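PDB 3ZMR: xyloglucan-specific endo-beta-1,4-glucanase BoGH5A from Bacteroides ovatus, which hydrolyses internal beta-1,4-glucosidic linkages in the backbone of plant xyloglucans, with retention of the anomeric configuration, to release xyloglucan oligosaccharides. Local coordinates for residues G125-N130 and I393-P398; Y436-Y441 and F446-G451. One frame throughout, in Å; residues are numbered along the deposited sequence. Where two conformers were deposited one is given.

Contact 1: residues G125-N130 and I393-P398; sequences GVNVGN and IGEYGP. With GLC (alpha-D-glucopyranose), chain L; BGC (beta-D-glucopyranose), chain C; BGC (beta-D-glucopyranose), chain B; BGC (beta-D-glucopyranose), chain D.
Asn-127 joins two strands that are not neighbours in the barrel, reaching past the intervening strand 433-436 to the backbone of Gly-394. Its ND2 gives a hydrogen to Gly-394 O at 2.9 Å, a nearly straight bond (174°) that lies in the carbonyl plane and also in the plane of the amide. Chi1 of -75° sets CG beside the backbone N and anti to the carbonyl carbon, sending the amide inward from strand 125-127. The same ND2 also bonds to Tyr-436 O on the strand between, while OD1 accepts from Arg-172. With both ends engaged, the amide has little freedom to flip. A leucine in its place would probably leave Gly-394 O and Arg-172 each short of a partner and the arginine less firmly placed. That matters because Arg-172 is also salt-bridged to Glu-395, the inferred nucleophile, making Asn-127 a second-shell residue. Glu-395 extends beyond CG; its OE1 bonds to Tyr-338 OH, and its OE2 lies 2.7 Å from O2 of the terminal glucose, modelled as both anomers. A water joins the two segments again, donating to Gly-125 O (2.9 Å) and bonding to Tyr-396 OH (2.8 Å) in the plane of the tyrosine ring. Farther along the glucan, Asn-130 ND2 donates to O3 of the chain B glucose at 2.8 Å. The nucleophile at the C-terminal end of the seventh strand of a (beta/alpha)8 barrel is a hallmark of family 5 glycosidases.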
loop_
_atom_site.group_PDB
_atom_site.type_symbol
_atom_site.label_atom_id
_atom_site.label_comp_id
_atom_site.label_asym_id
_atom_site.label_seq_id
_atom_site.Cartn_x
_atom_site.Cartn_y
_atom_site.Cartn_z
ATOM N N GLY A 125 0.324 6.321 15.336
ATOM C CA GLY A 125 -0.605 5.297 15.703
ATOM C C GLY A 125 -0.032 3.957 16.071
ATOM O O GLY A 125 1.188 3.813 16.318
ATOM N N VAL A 126 -0.925 2.974 16.124
ATOM C CA VAL A 126 -0.571 1.613 16.518
ATOM C C VAL A 126 -1.392 0.610 15.717
ATOM O O VAL A 126 -2.470 0.914 15.220
ATOM C CB VAL A 126 -0.815 1.429 18.049
ATOM C CG1 VAL A 126 -2.296 1.472 18.384
ATOM C CG2 VAL A 126 -0.164 0.185 18.621
ATOM N N ASN A 127 -0.857 -0.596 15.592
ATOM C CA ASN A 127 -1.554 -1.729 15.051
ATOM C C ASN A 127 -2.208 -2.546 16.137
ATOM O O ASN A 127 -1.638 -2.705 17.215
ATOM C CB ASN A 127 -0.606 -2.678 14.342
ATOM C CG ASN A 127 -0.143 -2.176 12.989
ATOM O OD1 ASN A 127 -0.705 -2.571 11.980
ATOM N ND2 ASN A 127 0.877 -1.325 12.957
ATOM N N VAL A 128 -3.368 -3.111 15.844
ATOM C CA VAL A 128 -3.974 -4.185 16.644
ATOM C C VAL A 128 -3.576 -5.494 15.945
ATOM O O VAL A 128 -4.373 -6.152 15.263
ATOM C CB VAL A 128 -5.512 -4.052 16.762
ATOM C CG1 VAL A 128 -6.091 -5.144 17.665
ATOM C CG2 VAL A 128 -5.885 -2.696 17.313
ATOM N N GLY A 129 -2.308 -5.841 16.079
ATOM C CA GLY A 129 -1.734 -6.946 15.368
ATOM C C GLY A 129 -2.037 -8.313 15.971
ATOM O O GLY A 129 -2.430 -8.442 17.142
ATOM N N ASN A 130 -1.853 -9.332 15.135
ATOM C CA ASN A 130 -2.061 -10.750 15.494
ATOM C C ASN A 130 -3.438 -11.000 16.085
ATOM O O ASN A 130 -3.633 -11.787 17.030
ATOM C CB ASN A 130 -0.970 -11.264 16.422
ATOM C CG ASN A 130 0.324 -11.583 15.700
ATOM O OD1 ASN A 130 0.524 -11.285 14.522
ATOM N ND2 ASN A 130 1.258 -12.184 16.454
ATOM N N ILE A 393 3.990 4.666 7.335
ATOM C CA ILE A 393 4.850 3.557 7.747
ATOM C C ILE A 393 3.935 2.668 8.579
ATOM O O ILE A 393 3.716 2.865 9.783
ATOM C CB ILE A 393 6.122 4.022 8.501
ATOM C CG1 ILE A 393 6.957 4.966 7.607
ATOM C CG2 ILE A 393 6.954 2.845 9.030
ATOM C CD1 ILE A 393 7.414 4.372 6.288
ATOM N N GLY A 394 3.336 1.704 7.883
ATOM C CA GLY A 394 2.209 0.950 8.441
ATOM C C GLY A 394 2.554 0.015 9.576
ATOM O O GLY A 394 1.668 -0.353 10.359
ATOM N N GLU A 395 3.836 -0.367 9.634
ATOM C CA GLU A 395 4.388 -1.145 10.721
ATOM C C GLU A 395 5.843 -0.755 10.937
ATOM O O GLU A 395 6.589 -0.611 9.979
ATOM C CB GLU A 395 4.354 -2.651 10.434
ATOM C CG GLU A 395 3.003 -3.239 10.107
ATOM C CD GLU A 395 3.052 -4.720 9.787
ATOM O OE1 GLU A 395 4.065 -5.390 10.116
ATOM O OE2 GLU A 395 2.063 -5.220 9.168
ATOM N N TYR A 396 6.218 -0.614 12.206
ATOM C CA TYR A 396 7.617 -0.554 12.637
ATOM C C TYR A 396 7.625 -1.069 14.078
ATOM O O TYR A 396 6.601 -1.042 14.764
ATOM C CB TYR A 396 8.239 0.874 12.529
ATOM C CG TYR A 396 7.740 1.761 13.608
ATOM C CD1 TYR A 396 6.490 2.381 13.530
ATOM C CD2 TYR A 396 8.489 1.975 14.781
ATOM C CE1 TYR A 396 5.996 3.151 14.575
ATOM C CE2 TYR A 396 7.987 2.696 15.837
ATOM C CZ TYR A 396 6.753 3.301 15.741
ATOM O OH TYR A 396 6.229 4.039 16.806
ATOM N N GLY A 397 8.799 -1.438 14.573
ATOM C CA GLY A 397 8.989 -1.691 15.997
ATOM C C GLY A 397 9.803 -2.938 16.285
ATOM O O GLY A 397 9.799 -3.897 15.518
ATOM N N PRO A 398 10.552 -2.904 17.402
ATOM C CA PRO A 398 11.352 -4.050 17.790
ATOM C C PRO A 398 10.638 -4.991 18.763
ATOM O O PRO A 398 9.863 -4.547 19.639
ATOM C CB PRO A 398 12.530 -3.384 18.499
ATOM C CG PRO A 398 11.905 -2.206 19.177
ATOM C CD PRO A 398 10.784 -1.752 18.302
HETATM C C1 GLC L . 5.090 -7.550 8.686
HETATM C C2 GLC L . 3.777 -8.320 8.605
HETATM C C3 GLC L . 3.295 -8.771 9.985
HETATM C C4 GLC L . 4.450 -9.535 10.640
HETATM C C5 GLC L . 5.756 -8.733 10.547
HETATM C C6 GLC L . 6.956 -9.415 11.197
HETATM O O2 GLC L . 2.834 -7.527 7.934
HETATM O O3 GLC L . 2.064 -9.523 9.903
HETATM O O4 GLC L . 4.083 -9.705 11.982
HETATM O O5 GLC L . 6.053 -8.430 9.202
HETATM O O6 GLC L . 7.000 -8.972 12.541
HETATM C C2 BGC C . 3.773 -8.332 8.390
HETATM C C3 BGC C . 3.393 -8.716 9.830
HETATM C C4 BGC C . 4.547 -9.373 10.580
HETATM C C5 BGC C . 5.717 -8.390 10.430
HETATM C C6 BGC C . 6.932 -8.871 11.205
HETATM C C1 BGC C . 5.116 -7.613 8.196
HETATM O O2 BGC C . 2.738 -7.519 7.840
HETATM O O3 BGC C . 2.266 -9.616 9.781
HETATM O O4 BGC C . 4.154 -9.660 11.953
HETATM O O5 BGC C . 6.088 -8.226 9.047
HETATM O O6 BGC C . 7.133 -10.253 10.860
HETATM C C2 BGC B . 4.129 -11.125 13.936
HETATM C C3 BGC B . 4.250 -12.569 14.436
HETATM C C4 BGC B . 3.321 -13.472 13.614
HETATM C C5 BGC B . 3.605 -13.247 12.142
HETATM C C6 BGC B . 2.746 -14.067 11.194
HETATM C C1 BGC B . 4.334 -11.026 12.424
HETATM O O2 BGC B . 5.104 -10.332 14.626
HETATM O O3 BGC B . 3.936 -12.714 15.822
HETATM O O4 BGC B . 3.574 -14.862 13.847
HETATM O O5 BGC B . 3.403 -11.883 11.810
HETATM O O6 BGC B . 3.520 -14.209 10.023
HETATM C C2 BGC D . 2.698 -17.078 14.040
HETATM C C3 BGC D . 1.632 -17.966 14.679
HETATM C C4 BGC D . 1.542 -17.670 16.185
HETATM C C5 BGC D . 1.449 -16.166 16.441
HETATM C C6 BGC D . 1.458 -15.811 17.907
HETATM C C1 BGC D . 2.504 -15.619 14.413
HETATM O O2 BGC D . 2.689 -17.239 12.623
HETATM O O3 BGC D . 1.942 -19.342 14.360
HETATM O O4 BGC D . 0.367 -18.241 16.800
HETATM O O5 BGC D . 2.530 -15.477 15.825
HETATM O O6 BGC D . 2.693 -16.244 18.502
HETATM O O HOH W 1 3.701 5.168 16.398
#

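Contact 2: residues Y436-Y441 and F446-G451; sequences YWDAGY and FDRTTG. With GLC (alpha-D-glucopyranose), chain L; BGC (beta-D-glucopyranose), chain C.
Asp-438 and Arg-448 form a salt bridge: NH2 donates to OD1 at 3.1 Å, with OD1 close to the guanidinium plane but approached from above the plane of the carboxylate. NE adds a weak bond to the same oxygen. From the opposite face of the carboxylate, Gly-440 N also donates to OD1 (2.9 Å), closing an Asx turn. Water 2 ties the pair further, giving hydrogens to Asp-438 OD2 and Phe-446 O and accepting from Arg-448 NE at 2.9 Å. Arg-448 bends at chi2 (-58°) on its way to this site, where NH1 and NH2 also hold Thr-131 OG1 and Gly-129 O; Asp-438 OD2 takes Leu-445 N. Asp-447 OD1 accepts from Thr-449 N and Thr-450 N, an Asx turn and an Asx motif. Gly-440, at positive phi, lays its CA over one face of the guanidinium; a CB there would point toward that group, 3.6 Å from Arg-448 CZ. On the substrate side, one face of the Trp-437 ring meets C3 of the terminal glucose, while NE1 bonds to O2 of the adjoining one. The whole loop connects strand 433-436 to helix 456-471, with Phe-446 and Arg-448 packed on Leu-159 of helix 157-165 and Trp-437 beside strand 125-127.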
loop_
_atom_site.group_PDB
_atom_site.type_symbol
_atom_site.label_atom_id
_atom_site.label_comp_id
_atom_site.label_asym_id
_atom_site.label_seq_id
_atom_site.Cartn_x
_atom_site.Cartn_y
_atom_site.Cartn_z
ATOM N N TYR A 436 3.041 1.789 15.069
ATOM C CA TYR A 436 3.794 0.801 15.853
ATOM C C TYR A 436 3.164 -0.586 15.766
ATOM O O TYR A 436 1.961 -0.730 15.841
ATOM C CB TYR A 436 3.840 1.250 17.319
ATOM C CG TYR A 436 4.622 0.301 18.213
ATOM C CD1 TYR A 436 6.005 0.330 18.270
ATOM C CD2 TYR A 436 3.959 -0.653 18.961
ATOM C CE1 TYR A 436 6.700 -0.569 19.081
ATOM C CE2 TYR A 436 4.643 -1.570 19.727
ATOM C CZ TYR A 436 6.011 -1.510 19.801
ATOM O OH TYR A 436 6.711 -2.409 20.539
ATOM N N TRP A 437 4.012 -1.605 15.646
ATOM C CA TRP A 437 3.577 -3.001 15.580
ATOM C C TRP A 437 3.377 -3.570 16.980
ATOM O O TRP A 437 4.330 -3.951 17.655
ATOM C CB TRP A 437 4.551 -3.876 14.773
ATOM C CG TRP A 437 4.017 -5.265 14.637
ATOM C CD1 TRP A 437 4.522 -6.394 15.229
ATOM C CD2 TRP A 437 2.848 -5.697 13.907
ATOM N NE1 TRP A 437 3.758 -7.470 14.896
ATOM C CE2 TRP A 437 2.716 -7.091 14.110
ATOM C CE3 TRP A 437 1.912 -5.052 13.134
ATOM C CZ2 TRP A 437 1.672 -7.861 13.538
ATOM C CZ3 TRP A 437 0.877 -5.807 12.564
ATOM C CH2 TRP A 437 0.769 -7.192 12.761
ATOM N N ASP A 438 2.127 -3.609 17.409
ATOM C CA ASP A 438 1.698 -4.229 18.672
ATOM C C ASP A 438 0.987 -5.503 18.292
ATOM O O ASP A 438 -0.053 -5.464 17.622
ATOM C CB ASP A 438 0.820 -3.269 19.461
ATOM C CG ASP A 438 0.257 -3.862 20.744
ATOM O OD1 ASP A 438 -0.171 -5.042 20.733
ATOM O OD2 ASP A 438 0.136 -3.085 21.728
ATOM N N ALA A 439 1.545 -6.638 18.714
ATOM C CA ALA A 439 0.964 -7.964 18.397
ATOM C C ALA A 439 0.399 -8.632 19.645
ATOM O O ALA A 439 0.031 -9.810 19.613
ATOM C CB ALA A 439 1.992 -8.869 17.741
ATOM N N GLY A 440 0.289 -7.870 20.733
ATOM C CA GLY A 440 -0.217 -8.408 22.018
ATOM C C GLY A 440 0.704 -9.348 22.774
ATOM O O GLY A 440 0.261 -10.025 23.716
ATOM N N TYR A 441 1.967 -9.385 22.362
ATOM C CA TYR A 441 2.982 -10.255 22.986
ATOM C C TYR A 441 3.960 -9.331 23.747
ATOM O O TYR A 441 3.549 -8.273 24.262
ATOM C CB TYR A 441 3.627 -11.186 21.931
ATOM C CG TYR A 441 4.561 -12.240 22.483
ATOM C CD1 TYR A 441 4.141 -13.098 23.474
ATOM C CD2 TYR A 441 5.871 -12.358 22.007
ATOM C CE1 TYR A 441 4.994 -14.076 23.998
ATOM C CE2 TYR A 441 6.738 -13.295 22.539
ATOM C CZ TYR A 441 6.288 -14.162 23.524
ATOM O OH TYR A 441 7.163 -15.072 24.060
ATOM N N PHE A 446 -0.115 -2.027 25.239
ATOM C CA PHE A 446 -1.322 -2.030 26.084
ATOM C C PHE A 446 -1.706 -3.453 26.505
ATOM O O PHE A 446 -1.424 -4.420 25.819
ATOM C CB PHE A 446 -2.536 -1.408 25.337
ATOM C CG PHE A 446 -2.304 -0.001 24.926
ATOM C CD1 PHE A 446 -2.550 1.045 25.805
ATOM C CD2 PHE A 446 -1.784 0.287 23.678
ATOM C CE1 PHE A 446 -2.265 2.349 25.439
ATOM C CE2 PHE A 446 -1.507 1.595 23.319
ATOM C CZ PHE A 446 -1.714 2.615 24.210
ATOM N N ASP A 447 -2.376 -3.544 27.650
ATOM C CA ASP A 447 -3.101 -4.745 28.002
ATOM C C ASP A 447 -4.337 -4.836 27.092
ATOM O O ASP A 447 -5.180 -3.934 27.089
ATOM C CB ASP A 447 -3.560 -4.708 29.446
ATOM C CG ASP A 447 -4.023 -6.039 29.906
ATOM O OD1 ASP A 447 -5.105 -6.468 29.506
ATOM O OD2 ASP A 447 -3.296 -6.691 30.640
ATOM N N ARG A 448 -4.430 -5.905 26.304
ATOM C CA ARG A 448 -5.569 -6.028 25.363
ATOM C C ARG A 448 -6.932 -6.145 26.037
ATOM O O ARG A 448 -7.962 -5.742 25.495
ATOM C CB ARG A 448 -5.372 -7.198 24.415
ATOM C CG ARG A 448 -4.238 -7.070 23.413
ATOM C CD ARG A 448 -4.387 -5.842 22.514
ATOM N NE ARG A 448 -3.420 -5.852 21.437
ATOM C CZ ARG A 448 -3.523 -6.582 20.338
ATOM N NH1 ARG A 448 -4.610 -7.308 20.083
ATOM N NH2 ARG A 448 -2.543 -6.539 19.453
ATOM N N THR A 449 -6.959 -6.708 27.233
ATOM C CA THR A 449 -8.226 -6.889 27.935
ATOM C C THR A 449 -8.755 -5.605 28.533
ATOM O O THR A 449 -9.962 -5.291 28.398
ATOM C CB THR A 449 -8.092 -7.992 28.985
ATOM O OG1 THR A 449 -7.752 -9.209 28.316
ATOM C CG2 THR A 449 -9.411 -8.184 29.726
ATOM N N THR A 450 -7.882 -4.867 29.215
ATOM C CA THR A 450 -8.308 -3.669 29.955
ATOM C C THR A 450 -8.049 -2.343 29.269
ATOM O O THR A 450 -8.571 -1.311 29.693
ATOM C CB THR A 450 -7.584 -3.586 31.297
ATOM O OG1 THR A 450 -6.198 -3.375 31.062
ATOM C CG2 THR A 450 -7.786 -4.870 32.079
ATOM N N GLY A 451 -7.211 -2.358 28.224
ATOM C CA GLY A 451 -6.772 -1.116 27.605
ATOM C C GLY A 451 -5.771 -0.263 28.383
ATOM O O GLY A 451 -5.371 0.823 27.938
HETATM C C1 GLC L . 5.090 -7.550 8.686
HETATM C C2 GLC L . 3.777 -8.320 8.605
HETATM C C3 GLC L . 3.295 -8.771 9.985
HETATM C C4 GLC L . 4.450 -9.535 10.640
HETATM C C5 GLC L . 5.756 -8.733 10.547
HETATM C C6 GLC L . 6.956 -9.415 11.197
HETATM O O2 GLC L . 2.834 -7.527 7.934
HETATM O O3 GLC L . 2.064 -9.523 9.903
HETATM O O4 GLC L . 4.083 -9.705 11.982
HETATM O O5 GLC L . 6.053 -8.430 9.202
HETATM O O6 GLC L . 7.000 -8.972 12.541
HETATM C C2 BGC C . 3.773 -8.332 8.390
HETATM C C3 BGC C . 3.393 -8.716 9.830
HETATM C C4 BGC C . 4.547 -9.373 10.580
HETATM C C5 BGC C . 5.717 -8.390 10.430
HETATM C C6 BGC C . 6.932 -8.871 11.205
HETATM C C1 BGC C . 5.116 -7.613 8.196
HETATM O O2 BGC C . 2.738 -7.519 7.840
HETATM O O3 BGC C . 2.266 -9.616 9.781
HETATM O O4 BGC C . 4.154 -9.660 11.953
HETATM O O5 BGC C . 6.088 -8.226 9.047
HETATM O O6 BGC C . 7.133 -10.253 10.860
HETATM O O HOH W 2 -1.974 -3.968 23.153
#

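In the fold
Both contacts lie in the catalytic domain, contact 1 between barrel strands and contact 2 in the loop after the eighth; their centres are 11 Å apart, and contact 1 closes along the chain before contact 2 opens. Contact 1 links the first and seventh strands, 125-127 and 391-396; strand 433-436, the eighth, runs between them and leads directly into contact 2. They meet through probable hydrogen bonds of 2.8 Å, one from Gly-129 N to Asp-438 O and one from Trp-437 N to Tyr-396 O. Together they illustrate a general rule of barrel enzymes: the C-terminal ends of the strands and the loops that follow them build the active site. Both touch the same terminal glucose, one supplying the inferred nucleophile and the other an aromatic wall.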